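Local coordinates for protein protease (Helicobacter pylori, PDB 5EUF) that probably acts as a zinc-dependent M16-family protease that cleaves the cytoplasmic domain of the human junctional adhesion molecule A, compromising the gastric epithelial barrier, at residues Glu56-Lys61 / Leu116-Asp121; Lys76-Val81 / Tyr93-Ser98. All coordinates share one frame; numbering follows the deposited sequence.

Interaction 1: Glu56-Lys61 / Leu116-Asp121; sequences EHLNFK and LNLKED
Leu-58 overlaps Leu-118 methyl against methyl: CD1 of Leu-58 lies 3.7 Å from CD2 of Leu-118, and the same CD2 also sits 3.8 Å from CB of Leu-58. The two side chains meet at about a right angle, so that one branch of Leu-118 spans the stem and one branch of its partner. Leu-116 takes the neighbouring place with both methyls. Extended from the backbone with CG anti to N (chi1 177°), it reaches back to the turn of residues 58-61, and its CD1 stops 3.7 Å from the carbonyl O of Leu-58. Its other methyl, CD2, approaches OD1 of Asn-59 at 4.1 Å, an apolar group beside an amide oxygen.

Helix 51-58 carries the inverted HxxEH zinc motif of M16 peptidases, in which Glu-56 is probably the proton acceptor and His-57 probably a zinc ligand; helix 120-139, with the metal ligand Glu-133, begins just beyond Leu-118. Leu-58 O also closes the type I turn, taking the N-H of Lys-61 at an N to O distance of 3.0 Å. From that turn the Lys-61 chain leads away from the leucines to a salt bridge with Glu-126 of helix 120-139, while His-183 of helix 176-186 touches both Leu-116 and Leu-118.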
ATOM      1  N   GLU B  56       0.224 -12.072 -18.900  1.00 31.91           N
ATOM      2  CA  GLU B  56      -0.865 -12.724 -19.615  1.00 36.47           C
ATOM      3  C   GLU B  56      -0.876 -12.277 -21.073  1.00 50.50           C
ATOM      4  O   GLU B  56      -1.032 -13.093 -21.982  1.00 51.41           O
ATOM      5  CB  GLU B  56      -2.214 -12.420 -18.952  1.00 31.38           C
ATOM      6  CG  GLU B  56      -3.419 -12.898 -19.750  1.00 43.05           C
ATOM      7  CD  GLU B  56      -4.738 -12.442 -19.156  1.00 51.22           C
ATOM      8  OE1 GLU B  56      -4.765 -12.101 -17.955  1.00 58.41           O
ATOM      9  OE2 GLU B  56      -5.746 -12.419 -19.894  1.00 51.04           O
ATOM     10  N   HIS B  57      -0.697 -10.975 -21.289  1.00 55.40           N
ATOM     11  CA  HIS B  57      -0.659 -10.417 -22.637  1.00 54.10           C
ATOM     12  C   HIS B  57       0.591 -10.864 -23.390  1.00 48.73           C
ATOM     13  O   HIS B  57       0.530 -11.198 -24.573  1.00 53.47           O
ATOM     14  CB  HIS B  57      -0.718  -8.887 -22.594  1.00 44.28           C
ATOM     15  CG  HIS B  57      -2.071  -8.338 -22.260  1.00 42.62           C
ATOM     16  ND1 HIS B  57      -2.809  -8.775 -21.180  1.00 42.64           N
ATOM     17  CD2 HIS B  57      -2.816  -7.377 -22.858  1.00 42.64           C
ATOM     18  CE1 HIS B  57      -3.951  -8.112 -21.131  1.00 45.08           C
ATOM     19  NE2 HIS B  57      -3.979  -7.257 -22.137  1.00 47.73           N
ATOM     20  N   LEU B  58       1.724 -10.876 -22.692  1.00 37.98           N
ATOM     21  CA  LEU B  58       3.007 -11.184 -23.315  1.00 39.60           C
ATOM     22  C   LEU B  58       3.188 -12.675 -23.584  1.00 30.10           C
ATOM     23  O   LEU B  58       4.036 -13.069 -24.386  1.00 27.53           O
ATOM     24  CB  LEU B  58       4.156 -10.672 -22.443  1.00 35.66           C
ATOM     25  CG  LEU B  58       4.246  -9.153 -22.286  1.00 31.79           C
ATOM     26  CD1 LEU B  58       5.466  -8.765 -21.469  1.00 35.79           C
ATOM     27  CD2 LEU B  58       4.274  -8.480 -23.648  1.00 35.80           C
ATOM     28  N   ASN B  59       2.384 -13.499 -22.921  1.00 36.27           N
ATOM     29  CA  ASN B  59       2.493 -14.949 -23.061  1.00 39.86           C
ATOM     30  C   ASN B  59       2.123 -15.429 -24.467  1.00 35.12           C
ATOM     31  O   ASN B  59       2.465 -16.541 -24.866  1.00 32.99           O
ATOM     32  CB  ASN B  59       1.614 -15.646 -22.019  1.00 38.84           C
ATOM     33  CG  ASN B  59       2.104 -17.043 -21.682  1.00 64.68           C
ATOM     34  OD1 ASN B  59       3.125 -17.208 -21.012  1.00 79.58           O
ATOM     35  ND2 ASN B  59       1.373 -18.055 -22.138  1.00 65.47           N
ATOM     36  N   PHE B  60       1.432 -14.577 -25.218  1.00 37.72           N
ATOM     37  CA  PHE B  60       1.024 -14.919 -26.575  1.00 36.98           C
ATOM     38  C   PHE B  60       1.871 -14.185 -27.610  1.00 38.95           C
ATOM     39  O   PHE B  60       1.462 -14.013 -28.758  1.00 38.07           O
ATOM     40  CB  PHE B  60      -0.459 -14.607 -26.773  1.00 21.89           C
ATOM     41  CG  PHE B  60      -1.355 -15.362 -25.837  1.00 33.54           C
ATOM     42  CD1 PHE B  60      -1.717 -16.671 -26.111  1.00 45.83           C
ATOM     43  CD2 PHE B  60      -1.819 -14.772 -24.675  1.00 40.31           C
ATOM     44  CE1 PHE B  60      -2.534 -17.375 -25.247  1.00 48.54           C
ATOM     45  CE2 PHE B  60      -2.637 -15.471 -23.807  1.00 51.73           C
ATOM     46  CZ  PHE B  60      -2.995 -16.775 -24.095  1.00 50.77           C
ATOM     47  N   LYS B  61       3.055 -13.755 -27.188  1.00 33.36           N
ATOM     48  CA  LYS B  61       4.006 -13.131 -28.094  1.00 31.65           C
ATOM     49  C   LYS B  61       5.003 -14.173 -28.590  1.00 32.06           C
ATOM     50  O   LYS B  61       4.778 -15.375 -28.437  1.00 30.95           O
ATOM     51  CB  LYS B  61       4.726 -11.972 -27.408  1.00 34.28           C
ATOM     52  CG  LYS B  61       3.796 -10.860 -26.944  1.00 29.76           C
ATOM     53  CD  LYS B  61       3.067 -10.214 -28.116  1.00 40.17           C
ATOM     54  CE  LYS B  61       2.149  -9.093 -27.650  1.00 43.86           C
ATOM     55  NZ  LYS B  61       1.420  -8.447 -28.780  1.00 47.99           N
ATOM     56  N   LEU B 116       9.740 -18.846 -23.871  1.00 49.12           N
ATOM     57  CA  LEU B 116       9.218 -17.519 -24.178  1.00 50.52           C
ATOM     58  C   LEU B 116      10.296 -16.451 -24.062  1.00 55.21           C
ATOM     59  O   LEU B 116      10.802 -16.189 -22.971  1.00 67.10           O
ATOM     60  CB  LEU B 116       8.055 -17.174 -23.244  1.00 40.80           C
ATOM     61  CG  LEU B 116       7.436 -15.782 -23.398  1.00 31.08           C
ATOM     62  CD1 LEU B 116       6.532 -15.722 -24.619  1.00 19.62           C
ATOM     63  CD2 LEU B 116       6.676 -15.389 -22.141  1.00 31.40           C
ATOM     64  N   ASN B 117      10.653 -15.835 -25.185  1.00 48.13           N
ATOM     65  CA  ASN B 117      11.562 -14.697 -25.139  1.00 55.50           C
ATOM     66  C   ASN B 117      10.765 -13.401 -25.120  1.00 52.46           C
ATOM     67  O   ASN B 117       9.803 -13.238 -25.871  1.00 66.72           O
ATOM     68  CB  ASN B 117      12.549 -14.716 -26.312  1.00 63.24           C
ATOM     69  CG  ASN B 117      11.862 -14.772 -27.663  1.00 49.61           C
ATOM     70  OD1 ASN B 117      11.357 -13.765 -28.160  1.00 59.91           O
ATOM     71  ND2 ASN B 117      11.866 -15.947 -28.278  1.00 32.58           N
ATOM     72  N   LEU B 118      11.162 -12.489 -24.242  1.00 42.57           N
ATOM     73  CA  LEU B 118      10.420 -11.255 -24.036  1.00 35.30           C
ATOM     74  C   LEU B 118      11.159 -10.075 -24.652  1.00 41.20           C
ATOM     75  O   LEU B 118      11.904  -9.368 -23.974  1.00 49.97           O
ATOM     76  CB  LEU B 118      10.179 -11.032 -22.540  1.00 34.05           C
ATOM     77  CG  LEU B 118       9.228 -12.047 -21.891  1.00 37.22           C
ATOM     78  CD1 LEU B 118       9.568 -12.299 -20.429  1.00 18.65           C
ATOM     79  CD2 LEU B 118       7.787 -11.582 -22.026  1.00 39.79           C
ATOM     80  N   LYS B 119      10.949  -9.876 -25.950  1.00 39.96           N
ATOM     81  CA  LYS B 119      11.628  -8.818 -26.693  1.00 39.17           C
ATOM     82  C   LYS B 119      11.159  -7.430 -26.263  1.00 39.65           C
ATOM     83  O   LYS B 119       9.990  -7.235 -25.929  1.00 33.05           O
ATOM     84  CB  LYS B 119      11.410  -9.002 -28.200  1.00 36.81           C
ATOM     85  CG  LYS B 119      12.016 -10.280 -28.772  1.00 38.28           C
ATOM     86  CD  LYS B 119      11.873 -10.344 -30.289  1.00 36.08           C
ATOM     87  N   GLU B 120      12.082  -6.472 -26.274  1.00 41.34           N
ATOM     88  CA  GLU B 120      11.771  -5.086 -25.934  1.00 37.92           C
ATOM     89  C   GLU B 120      10.741  -4.492 -26.895  1.00 43.98           C
ATOM     90  O   GLU B 120       9.874  -3.719 -26.491  1.00 34.86           O
ATOM     91  CB  GLU B 120      13.044  -4.239 -25.945  1.00 45.68           C
ATOM     92  CG  GLU B 120      12.819  -2.759 -25.671  1.00 50.25           C
ATOM     93  CD  GLU B 120      13.975  -1.899 -26.151  1.00 72.93           C
ATOM     94  OE1 GLU B 120      14.616  -2.269 -27.159  1.00 73.85           O
ATOM     95  OE2 GLU B 120      14.246  -0.855 -25.521  1.00 85.34           O
ATOM     96  N   ASP B 121      10.837  -4.870 -28.168  1.00 62.72           N
ATOM     97  CA  ASP B 121       9.934  -4.361 -29.197  1.00 72.72           C
ATOM     98  C   ASP B 121       8.525  -4.939 -29.071  1.00 61.02           C
ATOM     99  O   ASP B 121       7.621  -4.560 -29.817  1.00 47.71           O
ATOM    100  CB  ASP B 121      10.495  -4.657 -30.590  1.00 84.40           C
ATOM    101  CG  ASP B 121      10.777  -6.132 -30.804  1.00 91.94           C
ATOM    102  OD1 ASP B 121      11.900  -6.575 -30.481  1.00100.48           O
ATOM    103  OD2 ASP B 121       9.879  -6.847 -31.296  1.00 87.60           O
TER

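Interaction 2: Lys76-Val81 / Tyr93-Ser98; sequences KRFGGV and YFIKTS
At one edge of the six-stranded sheet of this chain, where strand 81-86 is outermost, Val-81 and Lys-96 form an antiparallel hydrogen-bonded pair with strand 91-98. Val-81 N gives a hydrogen bond to Lys-96 O (2.8 Å); the return bond, Lys-96 N to Val-81 O, is modelled too short for its exact length to be trusted. Their CB atoms stand 3.8 Å apart on one face of the sheet, from which the bent lysine chain leads off, its NZ hydrogen-bonded to OG of Ser-366.

Just before this pair the chain has left helix 70-77 through a Schellman motif, with Gly-79 at positive phi (64°) as the C-prime residue. Gly-80 then passes with its CA beside Lys-96 O. Phe-78, its CG lodged between backbone N and carbonyl carbon (chi1 55°), swings its ring toward the strand. There CD2 comes 3.7 Å from OG1 of Thr-97, while CG2 of Ile-95 meets the ring edge at CE2, 4.3 Å away. Because both hydrogen bonds join main-chain groups, the pairing itself does not rely on side-chain polar groups; the side chains contribute van der Waals contact.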
ATOM      1  N   LYS B  76      -6.602 -21.476 -33.631  1.00 45.58           N
ATOM      2  CA  LYS B  76      -7.787 -21.214 -34.439  1.00 29.40           C
ATOM      3  C   LYS B  76      -7.822 -22.101 -35.683  1.00 51.28           C
ATOM      4  O   LYS B  76      -8.894 -22.428 -36.191  1.00 37.99           O
ATOM      5  CB  LYS B  76      -7.846 -19.738 -34.840  1.00 29.74           C
ATOM      6  N   ARG B  77      -6.644 -22.492 -36.163  1.00 47.86           N
ATOM      7  CA  ARG B  77      -6.544 -23.319 -37.359  1.00 39.31           C
ATOM      8  C   ARG B  77      -7.170 -24.698 -37.156  1.00 47.76           C
ATOM      9  O   ARG B  77      -7.805 -25.228 -38.069  1.00 64.47           O
ATOM     10  CB  ARG B  77      -5.084 -23.466 -37.793  1.00 33.25           C
ATOM     11  N   PHE B  78      -7.002 -25.287 -35.972  1.00 36.46           N
ATOM     12  CA  PHE B  78      -7.672 -26.559 -35.709  1.00 36.00           C
ATOM     13  C   PHE B  78      -8.978 -26.342 -34.946  1.00 38.25           C
ATOM     14  O   PHE B  78      -9.442 -27.220 -34.217  1.00 32.72           O
ATOM     15  CB  PHE B  78      -6.754 -27.552 -34.968  1.00 36.19           C
ATOM     16  CG  PHE B  78      -6.161 -27.041 -33.674  1.00 37.47           C
ATOM     17  CD1 PHE B  78      -4.819 -26.707 -33.602  1.00 39.76           C
ATOM     18  CD2 PHE B  78      -6.926 -26.957 -32.520  1.00 43.62           C
ATOM     19  CE1 PHE B  78      -4.258 -26.267 -32.414  1.00 43.64           C
ATOM     20  CE2 PHE B  78      -6.373 -26.515 -31.331  1.00 43.89           C
ATOM     21  CZ  PHE B  78      -5.037 -26.170 -31.279  1.00 45.21           C
ATOM     22  N   GLY B  79      -9.572 -25.167 -35.142  1.00 36.66           N
ATOM     23  CA  GLY B  79     -10.890 -24.869 -34.611  1.00 41.04           C
ATOM     24  C   GLY B  79     -10.958 -24.863 -33.099  1.00 37.80           C
ATOM     25  O   GLY B  79     -11.995 -25.172 -32.512  1.00 45.36           O
ATOM     26  N   GLY B  80      -9.847 -24.507 -32.465  1.00 36.60           N
ATOM     27  CA  GLY B  80      -9.791 -24.460 -31.019  1.00 27.54           C
ATOM     28  C   GLY B  80     -10.169 -23.105 -30.459  1.00 39.05           C
ATOM     29  O   GLY B  80     -10.390 -22.146 -31.202  1.00 33.81           O
ATOM     30  N   VAL B  81     -10.256 -23.030 -29.135  1.00 42.68           N
ATOM     31  CA  VAL B  81     -10.514 -21.774 -28.443  1.00 39.42           C
ATOM     32  C   VAL B  81      -9.530 -21.616 -27.295  1.00 34.37           C
ATOM     33  O   VAL B  81      -9.423 -22.499 -26.445  1.00 51.72           O
ATOM     34  CB  VAL B  81     -11.950 -21.704 -27.892  1.00 24.93           C
ATOM     35  CG1 VAL B  81     -12.166 -20.401 -27.139  1.00 24.09           C
ATOM     36  CG2 VAL B  81     -12.959 -21.849 -29.014  1.00 26.61           C
ATOM     37  N   TYR B  93      -4.222 -20.409 -18.120  1.00 21.57           N
ATOM     38  CA  TYR B  93      -4.357 -20.500 -19.571  1.00 21.56           C
ATOM     39  C   TYR B  93      -5.032 -21.817 -19.947  1.00 30.45           C
ATOM     40  O   TYR B  93      -4.778 -22.843 -19.315  1.00 31.31           O
ATOM     41  CB  TYR B  93      -2.992 -20.410 -20.260  1.00 23.84           C
ATOM     42  CG  TYR B  93      -2.147 -19.214 -19.877  1.00 26.82           C
ATOM     43  CD1 TYR B  93      -2.201 -18.036 -20.612  1.00 27.52           C
ATOM     44  CD2 TYR B  93      -1.276 -19.272 -18.795  1.00 28.47           C
ATOM     45  CE1 TYR B  93      -1.425 -16.942 -20.270  1.00 34.04           C
ATOM     46  CE2 TYR B  93      -0.494 -18.184 -18.446  1.00 29.26           C
ATOM     47  CZ  TYR B  93      -0.573 -17.021 -19.186  1.00 33.29           C
ATOM     48  OH  TYR B  93       0.204 -15.937 -18.843  1.00 29.55           O
ATOM     49  N   PHE B  94      -5.878 -21.802 -20.975  1.00 24.53           N
ATOM     50  CA  PHE B  94      -6.507 -23.041 -21.426  1.00 26.20           C
ATOM     51  C   PHE B  94      -6.910 -23.023 -22.899  1.00 26.57           C
ATOM     52  O   PHE B  94      -7.276 -21.983 -23.448  1.00 25.17           O
ATOM     53  CB  PHE B  94      -7.732 -23.372 -20.560  1.00 20.40           C
ATOM     54  CG  PHE B  94      -8.828 -22.345 -20.630  1.00 35.95           C
ATOM     55  CD1 PHE B  94      -9.824 -22.434 -21.593  1.00 42.62           C
ATOM     56  CD2 PHE B  94      -8.873 -21.300 -19.720  1.00 40.55           C
ATOM     57  CE1 PHE B  94     -10.832 -21.491 -21.656  1.00 50.20           C
ATOM     58  CE2 PHE B  94      -9.880 -20.356 -19.776  1.00 43.61           C
ATOM     59  CZ  PHE B  94     -10.861 -20.452 -20.745  1.00 57.21           C
ATOM     60  N   ILE B  95      -6.843 -24.196 -23.524  1.00 28.02           N
ATOM     61  CA  ILE B  95      -7.284 -24.379 -24.903  1.00 33.90           C
ATOM     62  C   ILE B  95      -8.497 -25.301 -24.961  1.00 28.49           C
ATOM     63  O   ILE B  95      -8.480 -26.396 -24.400  1.00 26.16           O
ATOM     64  CB  ILE B  95      -6.166 -24.972 -25.791  1.00 33.22           C
ATOM     65  CG1 ILE B  95      -4.996 -23.996 -25.917  1.00 24.79           C
ATOM     66  CG2 ILE B  95      -6.702 -25.315 -27.169  1.00 23.52           C
ATOM     67  CD1 ILE B  95      -3.865 -24.520 -26.777  1.00 26.67           C
ATOM     68  N   LYS B  96      -9.551 -24.849 -25.636  1.00 29.60           N
ATOM     69  CA  LYS B  96     -10.730 -25.674 -25.872  1.00 35.81           C
ATOM     70  C   LYS B  96     -10.640 -26.354 -27.231  1.00 40.99           C
ATOM     71  O   LYS B  96     -10.664 -25.686 -28.262  1.00 54.37           O
ATOM     72  CB  LYS B  96     -12.005 -24.833 -25.799  1.00 49.02           C
ATOM     73  CG  LYS B  96     -12.483 -24.541 -24.392  1.00 59.13           C
ATOM     74  CD  LYS B  96     -12.954 -25.811 -23.713  1.00 62.48           C
ATOM     75  CE  LYS B  96     -14.122 -26.435 -24.456  1.00 62.12           C
ATOM     76  NZ  LYS B  96     -14.614 -27.653 -23.760  1.00 68.33           N
ATOM     77  N   THR B  97     -10.537 -27.678 -27.235  1.00 32.92           N
ATOM     78  CA  THR B  97     -10.445 -28.412 -28.492  1.00 47.78           C
ATOM     79  C   THR B  97     -10.840 -29.878 -28.325  1.00 52.26           C
ATOM     80  O   THR B  97     -11.542 -30.238 -27.380  1.00 41.67           O
ATOM     81  CB  THR B  97      -9.020 -28.324 -29.083  1.00 42.44           C
ATOM     82  OG1 THR B  97      -8.940 -29.125 -30.268  1.00 55.68           O
ATOM     83  CG2 THR B  97      -7.988 -28.801 -28.072  1.00 26.60           C
ATOM     84  N   SER B  98     -10.399 -30.716 -29.258  1.00 50.95           N
ATOM     85  CA  SER B  98     -10.650 -32.150 -29.178  1.00 44.63           C
ATOM     86  C   SER B  98      -9.374 -32.890 -28.793  1.00 43.15           C
ATOM     87  O   SER B  98      -8.307 -32.284 -28.696  1.00 55.59           O
ATOM     88  CB  SER B  98     -11.197 -32.680 -30.502  1.00 37.66           C
ATOM     89  OG  SER B  98     -10.283 -32.445 -31.556  1.00 50.37           O
TER

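Overall arrangement
Interaction 2 is nested within the length of chain that interaction 1 closes, and their centres lie about 20 Å apart. Tyr-93 joins them by packing: its OH, hydrogen-bonded to Tyr-187 OH, is 3.5 Å from CA of Glu-56 and from CB of Asn-59, and its CD1 is 3.8 Å from CZ of Phe-60. Tyr-93 thus packs strand 91-98, the neighbour of strand 81-86, against residues 56-60. Interaction 1 includes the probable zinc ligand His-57 and the probable proton acceptor Glu-56; the side chain of Leu-58 is about 11 Å from the bound zinc ion. In interaction 2 the side chain of Phe-94 is about 13 Å from zinc and about 9 Å from that of Glu-56.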